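Local coordinates for protein Hsp70/Hsp90 co-chaperone CNS1 (Saccharomyces cerevisiae, PDB 6HFM) that acts as a co-chaperone that binds Hsp90 and Hsp70, stimulates the ATPase of the Hsp70 SSA1 and serves a subset of Hsp90 functions, at residues G92-E106 against L139-I153. Numbering follows the deposited sequence. Where two conformers were deposited one is given.
Sequences GKENFTPKKVLVFME and LKIYIVPKVESEGWI
F104 and Y142 form a hydrogen-bonded pair in the antiparallel strands 101-106 and 139-145 of the Cns1 wheel domain, a worked example of one face of a sheet, the one bearing L102 and F104, covered by the helix that follows strand 139-145. L102 and V144 form the next such pair, and one further bond follows past P145, K146 N donating nearly straight to K100 O (2.8 Å). F104 can be followed outward. With CG anti to the carbonyl carbon (chi1 -61°), CB, CG and CD2 lie against W152 CZ3, CD2 at 3.8 Å, the two ring planes inclined at 47°. CE2 and CZ reach S149 CB, while CE1, at 3.7 Å, and CZ rest on I153 CD1. Ahead of V101, where strand 101-106 begins, P145 CG makes a CH-pi contact over one face of the F96 ring, 4.0 Å from its centroid. At the opposite end of that strand, K140 bends at its last two torsions, bringing NZ into a salt bridge to E106 OE1 (2.9 Å) and a hydrogen bond donated to Y142 OH (2.7 Å). A methionine here would probably leave E106 OE1 without this cation and Y142 OH without its donor, though R164 and R165 also pair with the carboxylate. NZ meets OE1 on the anti side, 30° out of the carboxylate plane, and also donates to a water that bridges E106 N and K140 O.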
loop_
_atom_site.group_PDB
_atom_site.type_symbol
_atom_site.label_atom_id
_atom_site.label_comp_id
_atom_site.label_asym_id
_atom_site.label_seq_id
_atom_site.Cartn_x
_atom_site.Cartn_y
_atom_site.Cartn_z
ATOM N N GLY A 92 -1.292 -20.001 -12.045
ATOM C CA GLY A 92 -0.855 -18.658 -12.420
ATOM C C GLY A 92 0.348 -18.123 -11.664
ATOM O O GLY A 92 0.717 -16.970 -11.867
ATOM N N LYS A 93 0.962 -18.943 -10.805
ATOM C CA LYS A 93 2.181 -18.554 -10.058
ATOM C C LYS A 93 3.342 -18.074 -10.942
ATOM O O LYS A 93 4.129 -17.214 -10.535
ATOM C CB LYS A 93 2.666 -19.710 -9.169
ATOM C CG LYS A 93 3.014 -20.994 -9.916
ATOM C CD LYS A 93 3.528 -22.077 -8.984
ATOM C CE LYS A 93 3.510 -23.435 -9.671
ATOM N NZ LYS A 93 4.500 -24.376 -9.083
ATOM N N GLU A 94 3.445 -18.648 -12.140
ATOM C CA GLU A 94 4.450 -18.262 -13.141
ATOM C C GLU A 94 4.376 -16.809 -13.633
ATOM O O GLU A 94 5.362 -16.290 -14.157
ATOM C CB GLU A 94 4.418 -19.220 -14.354
ATOM C CG GLU A 94 3.140 -19.201 -15.205
ATOM C CD GLU A 94 2.002 -20.061 -14.664
ATOM O OE1 GLU A 94 2.103 -20.576 -13.527
ATOM O OE2 GLU A 94 0.988 -20.215 -15.379
ATOM N N ASN A 95 3.220 -16.160 -13.477
ATOM C CA ASN A 95 3.042 -14.772 -13.929
ATOM C C ASN A 95 3.371 -13.709 -12.874
ATOM O O ASN A 95 3.120 -12.526 -13.108
ATOM C CB ASN A 95 1.616 -14.573 -14.461
ATOM C CG ASN A 95 1.296 -15.486 -15.638
ATOM O OD1 ASN A 95 0.225 -16.087 -15.694
ATOM N ND2 ASN A 95 2.225 -15.591 -16.581
ATOM N N PHE A 96 3.944 -14.109 -11.735
ATOM C CA PHE A 96 4.393 -13.148 -10.719
ATOM C C PHE A 96 5.849 -12.735 -10.953
ATOM O O PHE A 96 6.761 -13.168 -10.249
ATOM C CB PHE A 96 4.164 -13.697 -9.305
ATOM C CG PHE A 96 2.713 -13.718 -8.901
ATOM C CD1 PHE A 96 2.176 -12.684 -8.133
ATOM C CD2 PHE A 96 1.874 -14.749 -9.305
ATOM C CE1 PHE A 96 0.834 -12.691 -7.769
ATOM C CE2 PHE A 96 0.533 -14.758 -8.947
ATOM C CZ PHE A 96 0.013 -13.731 -8.173
ATOM N N THR A 97 6.039 -11.899 -11.972
ATOM C CA THR A 97 7.326 -11.265 -12.273
ATOM C C THR A 97 7.093 -9.753 -12.299
ATOM O O THR A 97 5.949 -9.315 -12.428
ATOM C CB THR A 97 7.901 -11.717 -13.633
ATOM O OG1 THR A 97 7.160 -11.119 -14.704
ATOM C CG2 THR A 97 7.863 -13.236 -13.767
ATOM N N PRO A 98 8.165 -8.949 -12.185
ATOM C CA PRO A 98 7.993 -7.488 -12.173
ATOM C C PRO A 98 7.253 -6.881 -13.375
ATOM O O PRO A 98 6.471 -5.949 -13.194
ATOM C CB PRO A 98 9.433 -6.975 -12.110
ATOM C CG PRO A 98 10.159 -8.040 -11.378
ATOM C CD PRO A 98 9.553 -9.327 -11.860
ATOM N N LYS A 99 7.498 -7.402 -14.580
ATOM C CA LYS A 99 6.811 -6.926 -15.788
ATOM C C LYS A 99 5.364 -7.415 -15.857
ATOM O O LYS A 99 4.468 -6.644 -16.201
ATOM C CB LYS A 99 7.560 -7.369 -17.057
ATOM C CG LYS A 99 6.929 -6.953 -18.388
ATOM C CD LYS A 99 6.696 -5.453 -18.480
ATOM C CE LYS A 99 6.415 -5.004 -19.904
ATOM N NZ LYS A 99 6.400 -3.518 -20.001
ATOM N N LYS A 100 5.148 -8.690 -15.544
ATOM C CA LYS A 100 3.848 -9.336 -15.766
ATOM C C LYS A 100 2.758 -8.987 -14.748
ATOM O O LYS A 100 1.594 -9.278 -14.998
ATOM C CB LYS A 100 4.013 -10.855 -15.841
ATOM C CG LYS A 100 4.830 -11.317 -17.035
ATOM C CD LYS A 100 5.106 -12.807 -16.963
ATOM C CE LYS A 100 5.857 -13.283 -18.196
ATOM N NZ LYS A 100 6.274 -14.707 -18.077
ATOM N N VAL A 101 3.121 -8.381 -13.616
ATOM C CA VAL A 101 2.112 -7.966 -12.621
ATOM C C VAL A 101 1.699 -6.514 -12.804
ATOM O O VAL A 101 2.470 -5.697 -13.314
ATOM C CB VAL A 101 2.560 -8.187 -11.151
ATOM C CG1 VAL A 101 2.854 -9.662 -10.896
ATOM C CG2 VAL A 101 3.745 -7.307 -10.753
ATOM N N LEU A 102 0.469 -6.212 -12.393
ATOM C CA LEU A 102 0.030 -4.834 -12.171
ATOM C C LEU A 102 -0.127 -4.624 -10.671
ATOM O O LEU A 102 -0.295 -5.584 -9.913
ATOM C CB LEU A 102 -1.291 -4.564 -12.890
ATOM C CG LEU A 102 -1.293 -4.725 -14.413
ATOM C CD1 LEU A 102 -2.676 -4.401 -14.955
ATOM C CD2 LEU A 102 -0.233 -3.870 -15.081
ATOM N N VAL A 103 -0.053 -3.359 -10.252
ATOM C CA VAL A 103 -0.202 -2.981 -8.847
ATOM C C VAL A 103 -1.445 -2.098 -8.728
ATOM O O VAL A 103 -1.585 -1.116 -9.459
ATOM C CB VAL A 103 1.026 -2.217 -8.315
ATOM C CG1 VAL A 103 0.887 -1.935 -6.823
ATOM C CG2 VAL A 103 2.308 -2.999 -8.580
ATOM N N PHE A 104 -2.335 -2.463 -7.805
ATOM C CA PHE A 104 -3.558 -1.716 -7.528
ATOM C C PHE A 104 -3.586 -1.228 -6.085
ATOM O O PHE A 104 -3.011 -1.850 -5.191
ATOM C CB PHE A 104 -4.799 -2.560 -7.837
ATOM C CG PHE A 104 -4.889 -2.985 -9.271
ATOM C CD1 PHE A 104 -5.466 -2.155 -10.219
ATOM C CD2 PHE A 104 -4.364 -4.204 -9.681
ATOM C CE1 PHE A 104 -5.532 -2.532 -11.549
ATOM C CE2 PHE A 104 -4.430 -4.592 -11.011
ATOM C CZ PHE A 104 -5.015 -3.751 -11.948
ATOM N N MET A 105 -4.226 -0.078 -5.883
ATOM C CA MET A 105 -4.452 0.479 -4.556
ATOM C C MET A 105 -5.893 0.948 -4.446
ATOM O O MET A 105 -6.492 1.378 -5.437
ATOM C CB MET A 105 -3.494 1.641 -4.292
ATOM C CG MET A 105 -2.031 1.205 -4.285
ATOM S SD MET A 105 -0.815 2.520 -4.054
ATOM C CE MET A 105 -0.976 2.796 -2.297
ATOM N N GLU A 106 -6.440 0.850 -3.238
ATOM C CA GLU A 106 -7.806 1.276 -2.963
ATOM C C GLU A 106 -7.863 2.801 -2.838
ATOM O O GLU A 106 -6.948 3.416 -2.278
ATOM C CB GLU A 106 -8.310 0.604 -1.685
ATOM C CG GLU A 106 -9.778 0.844 -1.365
ATOM C CD GLU A 106 -10.258 0.097 -0.127
ATOM O OE1 GLU A 106 -9.652 -0.937 0.248
ATOM O OE2 GLU A 106 -11.268 0.535 0.463
ATOM N N LEU A 139 0.772 1.439 4.079
ATOM C CA LEU A 139 0.434 1.165 2.686
ATOM C C LEU A 139 -0.327 -0.153 2.593
ATOM O O LEU A 139 -0.093 -1.069 3.380
ATOM C CB LEU A 139 1.696 1.070 1.817
ATOM C CG LEU A 139 2.515 2.345 1.649
ATOM C CD1 LEU A 139 3.870 2.019 1.035
ATOM C CD2 LEU A 139 1.748 3.371 0.821
ATOM N N LYS A 140 -1.252 -0.221 1.646
ATOM C CA LYS A 140 -1.897 -1.474 1.256
ATOM C C LYS A 140 -1.915 -1.516 -0.271
ATOM O O LYS A 140 -2.489 -0.636 -0.909
ATOM C CB LYS A 140 -3.316 -1.564 1.827
ATOM C CG LYS A 140 -4.070 -2.838 1.452
ATOM C CD LYS A 140 -5.325 -3.053 2.296
ATOM C CE LYS A 140 -6.364 -1.942 2.156
ATOM N NZ LYS A 140 -6.953 -1.741 0.797
ATOM N N ILE A 141 -1.249 -2.515 -0.844
ATOM C CA ILE A 141 -1.183 -2.676 -2.302
ATOM C C ILE A 141 -1.614 -4.094 -2.666
ATOM O O ILE A 141 -1.486 -5.023 -1.854
ATOM C CB ILE A 141 0.218 -2.317 -2.890
ATOM C CG1 ILE A 141 1.288 -3.356 -2.554
ATOM C CG2 ILE A 141 0.654 -0.937 -2.412
ATOM C CD1 ILE A 141 2.567 -3.186 -3.352
ATOM N N TYR A 142 -2.136 -4.233 -3.881
ATOM C CA TYR A 142 -2.557 -5.517 -4.432
ATOM C C TYR A 142 -1.712 -5.801 -5.663
ATOM O O TYR A 142 -1.706 -5.013 -6.606
ATOM C CB TYR A 142 -4.051 -5.487 -4.806
ATOM C CG TYR A 142 -4.961 -5.149 -3.638
ATOM C CD1 TYR A 142 -5.503 -6.149 -2.835
ATOM C CD2 TYR A 142 -5.245 -3.819 -3.313
ATOM C CE1 TYR A 142 -6.320 -5.843 -1.747
ATOM C CE2 TYR A 142 -6.063 -3.501 -2.237
ATOM C CZ TYR A 142 -6.593 -4.510 -1.452
ATOM O OH TYR A 142 -7.393 -4.178 -0.383
ATOM N N ILE A 143 -0.996 -6.926 -5.651
ATOM C CA ILE A 143 -0.182 -7.341 -6.795
ATOM C C ILE A 143 -0.934 -8.459 -7.512
ATOM O O ILE A 143 -1.190 -9.518 -6.932
ATOM C CB ILE A 143 1.244 -7.744 -6.350
ATOM C CG1 ILE A 143 1.994 -6.487 -5.885
ATOM C CG2 ILE A 143 2.000 -8.428 -7.486
ATOM C CD1 ILE A 143 3.399 -6.715 -5.359
ATOM N N VAL A 144 -1.325 -8.194 -8.760
ATOM C CA VAL A 144 -2.159 -9.116 -9.551
ATOM C C VAL A 144 -1.600 -9.230 -10.972
ATOM O O VAL A 144 -1.377 -8.219 -11.621
ATOM C CB VAL A 144 -3.625 -8.620 -9.627
ATOM C CG1 VAL A 144 -4.502 -9.611 -10.390
ATOM C CG2 VAL A 144 -4.190 -8.411 -8.225
ATOM N N PRO A 145 -1.394 -10.460 -11.476
ATOM C CA PRO A 145 -0.941 -10.564 -12.868
ATOM C C PRO A 145 -1.840 -9.809 -13.845
ATOM O O PRO A 145 -3.064 -9.833 -13.691
ATOM C CB PRO A 145 -1.009 -12.067 -13.142
ATOM C CG PRO A 145 -0.804 -12.691 -11.806
ATOM C CD PRO A 145 -1.488 -11.779 -10.829
ATOM N N LYS A 146 -1.236 -9.133 -14.822
ATOM C CA LYS A 146 -1.984 -8.411 -15.855
ATOM C C LYS A 146 -3.081 -9.282 -16.481
ATOM O O LYS A 146 -4.206 -8.823 -16.678
ATOM C CB LYS A 146 -1.022 -7.897 -16.940
ATOM C CG LYS A 146 -1.676 -7.079 -18.048
ATOM C CD LYS A 146 -0.646 -6.599 -19.064
ATOM C CE LYS A 146 -1.270 -6.373 -20.434
ATOM N NZ LYS A 146 -0.234 -6.160 -21.482
ATOM N N VAL A 147 -2.756 -10.542 -16.756
ATOM C CA VAL A 147 -3.699 -11.466 -17.405
ATOM C C VAL A 147 -4.886 -11.902 -16.521
ATOM O O VAL A 147 -5.878 -12.400 -17.045
ATOM C CB VAL A 147 -2.986 -12.707 -18.012
ATOM C CG1 VAL A 147 -1.953 -12.268 -19.051
ATOM C CG2 VAL A 147 -2.355 -13.599 -16.946
ATOM N N GLU A 148 -4.776 -11.735 -15.200
ATOM C CA GLU A 148 -5.884 -11.992 -14.266
ATOM C C GLU A 148 -6.562 -10.717 -13.736
ATOM O O GLU A 148 -7.534 -10.813 -12.984
ATOM C CB GLU A 148 -5.384 -12.807 -13.067
ATOM C CG GLU A 148 -4.741 -14.133 -13.432
ATOM C CD GLU A 148 -4.466 -14.999 -12.216
ATOM O OE1 GLU A 148 -5.433 -15.435 -11.558
ATOM O OE2 GLU A 148 -3.280 -15.253 -11.924
ATOM N N SER A 149 -6.082 -9.541 -14.151
ATOM C CA SER A 149 -6.501 -8.274 -13.542
ATOM C C SER A 149 -7.948 -7.893 -13.873
ATOM O O SER A 149 -8.686 -7.438 -12.998
ATOM C CB SER A 149 -5.544 -7.138 -13.934
ATOM O OG SER A 149 -5.521 -6.928 -15.333
ATOM N N GLU A 150 -8.355 -8.076 -15.131
ATOM C CA GLU A 150 -9.736 -7.741 -15.531
ATOM C C GLU A 150 -10.774 -8.544 -14.743
ATOM O O GLU A 150 -11.762 -7.983 -14.259
ATOM C CB GLU A 150 -9.926 -7.883 -17.046
ATOM C CG GLU A 150 -9.389 -6.675 -17.815
ATOM C CD GLU A 150 -8.830 -7.003 -19.190
ATOM O OE1 GLU A 150 -7.882 -6.305 -19.614
ATOM O OE2 GLU A 150 -9.326 -7.944 -19.851
ATOM N N GLY A 151 -10.523 -9.842 -14.583
ATOM C CA GLY A 151 -11.376 -10.709 -13.774
ATOM C C GLY A 151 -11.396 -10.348 -12.296
ATOM O O GLY A 151 -12.459 -10.339 -11.660
ATOM N N TRP A 152 -10.228 -10.040 -11.743
ATOM C CA TRP A 152 -10.126 -9.654 -10.337
ATOM C C TRP A 152 -10.826 -8.315 -10.052
ATOM O O TRP A 152 -11.531 -8.189 -9.049
ATOM C CB TRP A 152 -8.659 -9.615 -9.878
ATOM C CG TRP A 152 -8.528 -9.218 -8.441
ATOM C CD1 TRP A 152 -8.852 -9.967 -7.350
ATOM C CD2 TRP A 152 -8.093 -7.951 -7.945
ATOM N NE1 TRP A 152 -8.632 -9.252 -6.199
ATOM C CE2 TRP A 152 -8.164 -8.008 -6.534
ATOM C CE3 TRP A 152 -7.642 -6.771 -8.556
ATOM C CZ2 TRP A 152 -7.796 -6.930 -5.719
ATOM C CZ3 TRP A 152 -7.270 -5.703 -7.746
ATOM C CH2 TRP A 152 -7.354 -5.792 -6.342
ATOM N N ILE A 153 -10.647 -7.336 -10.939
ATOM C CA ILE A 153 -11.335 -6.036 -10.817
ATOM C C ILE A 153 -12.859 -6.215 -10.886
ATOM O O ILE A 153 -13.595 -5.561 -10.146
ATOM C CB ILE A 153 -10.834 -5.029 -11.881
ATOM C CG1 ILE A 153 -9.389 -4.626 -11.571
ATOM C CG2 ILE A 153 -11.703 -3.769 -11.925
ATOM C CD1 ILE A 153 -8.669 -4.034 -12.755
HETATM O O HOH W 1 -1.455 -15.752 -13.718
HETATM O O HOH W 2 0.322 -11.204 -16.621
HETATM O O HOH W 3 -5.039 0.068 -0.772
#